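Local coordinates for protein ornithine carbamoyltransferase, anabolic (Campylobacter jejuni subsp. jejuni, PDB 3TPF) that probably catalyses the reversible transfer of the carbamoyl group from carbamoyl phosphate to ornithine, giving citrulline and phosphate in the first of three steps to arginine, at residues Lys101-Thr104 / Leu105-Ala109. Sequence-based numbering, arbitrary orientation.
Sequences KHET and LLEFA
H102 meets both L105 and L106 in helix 102-111, the helical crossover of a beta-alpha-beta unit between parallel strands 94-98 and 116-118 in the carbamoyl phosphate-binding domain. Three backbone bonds establish regular alpha-helical i to i+4 pairing: L106 N to H102 O, E107 N to E103 O and F108 N to T104 O. The second is the straightest, at 169° about the hydrogen.

Followed outward from CB, the H102 side chain places CG anti to the backbone N (chi1 -160°), which sets the imidazole beside L105 and L106, three and four residues further on. The L105 CD1 methyl lies 3.8 Å from ND1 and 4.0 Å from CE1. On CD2, the L106 CG methine and CD1 methyl each come to 4.0 Å; both leucines approach the ring obliquely. ND1 is also hydrogen-bonded to the hydroxyl of S121, and Y124 packs edge-to-face with the ring; these partners link H102 to the segment that runs from strand 116-118 towards P126, a predicted carbamoyl phosphate-binding residue.

On the more exposed flank, E103 crosses L106 at about a right angle, with OE1 3.9 Å from L106 CD1. Its chain bends at chi2, and OE2 reaches E107 CB. The two carboxylates are turned 45° apart, and their like charges are probably offset by R110, one turn beyond E107, whose NH1 forms salt bridges to both. E103 OE2 and E107 OE1, which share R110 NH1, stand 4.1 Å apart.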
ATOM      1  N   LYS B 101     -12.138  11.378 -14.749  1.00 56.05           N
ATOM      2  CA  LYS B 101     -12.637  12.663 -15.301  1.00 58.71           C
ATOM      3  C   LYS B 101     -11.886  13.932 -14.792  1.00 57.37           C
ATOM      4  O   LYS B 101     -11.772  14.184 -13.598  1.00 57.17           O
ATOM      5  CB  LYS B 101     -14.104  12.820 -15.015  1.00 63.44           C
ATOM      6  CG  LYS B 101     -15.088  11.839 -15.703  1.00 68.64           C
ATOM      7  CD  LYS B 101     -15.497  10.675 -14.772  1.00 72.39           C
ATOM      8  CE  LYS B 101     -16.227  11.146 -13.483  1.00 73.50           C
ATOM      9  NZ  LYS B 101     -16.223  10.205 -12.302  1.00 70.71           N
ATOM     10  N   HIS B 102     -11.381  14.742 -15.720  1.00 56.14           N
ATOM     11  CA  HIS B 102     -10.615  15.946 -15.375  1.00 53.38           C
ATOM     12  C   HIS B 102     -11.354  16.842 -14.359  1.00 54.36           C
ATOM     13  O   HIS B 102     -10.747  17.470 -13.473  1.00 53.21           O
ATOM     14  CB  HIS B 102     -10.274  16.754 -16.620  1.00 52.95           C
ATOM     15  CG  HIS B 102      -9.125  17.705 -16.415  1.00 49.70           C
ATOM     16  ND1 HIS B 102      -7.846  17.261 -16.249  1.00 46.26           N
ATOM     17  CD2 HIS B 102      -9.058  19.060 -16.382  1.00 49.33           C
ATOM     18  CE1 HIS B 102      -7.032  18.294 -16.110  1.00 45.43           C
ATOM     19  NE2 HIS B 102      -7.738  19.402 -16.197  1.00 46.57           N
ATOM     20  N   GLU B 103     -12.663  16.930 -14.502  1.00 56.74           N
ATOM     21  CA  GLU B 103     -13.426  17.793 -13.635  1.00 58.84           C
ATOM     22  C   GLU B 103     -13.084  17.498 -12.175  1.00 56.68           C
ATOM     23  O   GLU B 103     -12.989  18.413 -11.344  1.00 56.09           O
ATOM     24  CB  GLU B 103     -14.900  17.606 -13.879  1.00 64.02           C
ATOM     25  CG  GLU B 103     -15.781  18.319 -12.849  1.00 68.57           C
ATOM     26  CD  GLU B 103     -15.502  19.833 -12.689  1.00 70.91           C
ATOM     27  OE1 GLU B 103     -15.110  20.471 -13.738  1.00 68.18           O
ATOM     28  OE2 GLU B 103     -15.700  20.357 -11.510  1.00 69.83           O
ATOM     29  N   THR B 104     -12.914  16.212 -11.879  1.00 53.71           N
ATOM     30  CA  THR B 104     -12.548  15.749 -10.541  1.00 51.14           C
ATOM     31  C   THR B 104     -11.257  16.382 -10.063  1.00 48.79           C
ATOM     32  O   THR B 104     -11.143  16.775  -8.924  1.00 47.26           O
ATOM     33  CB  THR B 104     -12.395  14.222 -10.476  1.00 50.37           C
ATOM     34  OG1 THR B 104     -13.625  13.597 -10.897  1.00 53.40           O
ATOM     35  CG2 THR B 104     -12.017  13.773  -9.079  1.00 48.35           C
ATOM     36  N   LEU B 105     -10.299  16.507 -10.937  1.00 47.72           N
ATOM     37  CA  LEU B 105      -9.087  17.165 -10.523  1.00 48.06           C
ATOM     38  C   LEU B 105      -9.394  18.603 -10.190  1.00 49.82           C
ATOM     39  O   LEU B 105      -8.846  19.166  -9.247  1.00 51.53           O
ATOM     40  CB  LEU B 105      -8.050  17.157 -11.662  1.00 47.34           C
ATOM     41  CG  LEU B 105      -7.191  15.900 -11.785  1.00 44.91           C
ATOM     42  CD1 LEU B 105      -6.439  15.818 -13.086  1.00 42.97           C
ATOM     43  CD2 LEU B 105      -6.275  15.964 -10.599  1.00 43.60           C
ATOM     44  N   LEU B 106     -10.186  19.233 -11.038  1.00 52.40           N
ATOM     45  CA  LEU B 106     -10.386  20.681 -10.923  1.00 54.07           C
ATOM     46  C   LEU B 106     -11.107  20.948  -9.607  1.00 57.12           C
ATOM     47  O   LEU B 106     -10.742  21.798  -8.802  1.00 59.96           O
ATOM     48  CB  LEU B 106     -11.171  21.223 -12.122  1.00 55.29           C
ATOM     49  CG  LEU B 106     -10.427  21.370 -13.466  1.00 54.09           C
ATOM     50  CD1 LEU B 106     -11.454  21.661 -14.539  1.00 56.19           C
ATOM     51  CD2 LEU B 106      -9.399  22.502 -13.552  1.00 51.92           C
ATOM     52  N   GLU B 107     -12.143  20.158  -9.377  1.00 59.85           N
ATOM     53  CA  GLU B 107     -12.978  20.285  -8.176  1.00 58.64           C
ATOM     54  C   GLU B 107     -12.142  20.065  -6.903  1.00 55.09           C
ATOM     55  O   GLU B 107     -12.306  20.758  -5.921  1.00 56.43           O
ATOM     56  CB  GLU B 107     -14.134  19.276  -8.217  1.00 59.87           C
ATOM     57  CG  GLU B 107     -14.950  19.181  -6.933  1.00 61.54           C
ATOM     58  CD  GLU B 107     -15.916  20.356  -6.676  1.00 65.57           C
ATOM     59  OE1 GLU B 107     -15.999  21.331  -7.497  1.00 67.72           O
ATOM     60  OE2 GLU B 107     -16.609  20.282  -5.626  1.00 67.48           O
ATOM     61  N   PHE B 108     -11.267  19.083  -6.934  1.00 50.49           N
ATOM     62  CA  PHE B 108     -10.364  18.842  -5.802  1.00 47.78           C
ATOM     63  C   PHE B 108      -9.410  20.021  -5.584  1.00 46.55           C
ATOM     64  O   PHE B 108      -9.240  20.473  -4.471  1.00 46.96           O
ATOM     65  CB  PHE B 108      -9.554  17.580  -6.048  1.00 44.68           C
ATOM     66  CG  PHE B 108      -8.895  17.031  -4.826  1.00 42.72           C
ATOM     67  CD1 PHE B 108      -7.725  17.634  -4.320  1.00 40.79           C
ATOM     68  CD2 PHE B 108      -9.376  15.877  -4.225  1.00 41.76           C
ATOM     69  CE1 PHE B 108      -7.091  17.102  -3.229  1.00 39.36           C
ATOM     70  CE2 PHE B 108      -8.720  15.326  -3.160  1.00 41.05           C
ATOM     71  CZ  PHE B 108      -7.568  15.938  -2.661  1.00 39.88           C
ATOM     72  N   ALA B 109      -8.776  20.489  -6.661  1.00 46.73           N
ATOM     73  CA  ALA B 109      -7.756  21.600  -6.606  1.00 47.32           C
ATOM     74  C   ALA B 109      -8.397  22.820  -6.016  1.00 49.93           C
ATOM     75  O   ALA B 109      -7.807  23.568  -5.234  1.00 50.97           O
ATOM     76  CB  ALA B 109      -7.220  21.929  -7.979  1.00 44.42           C
TER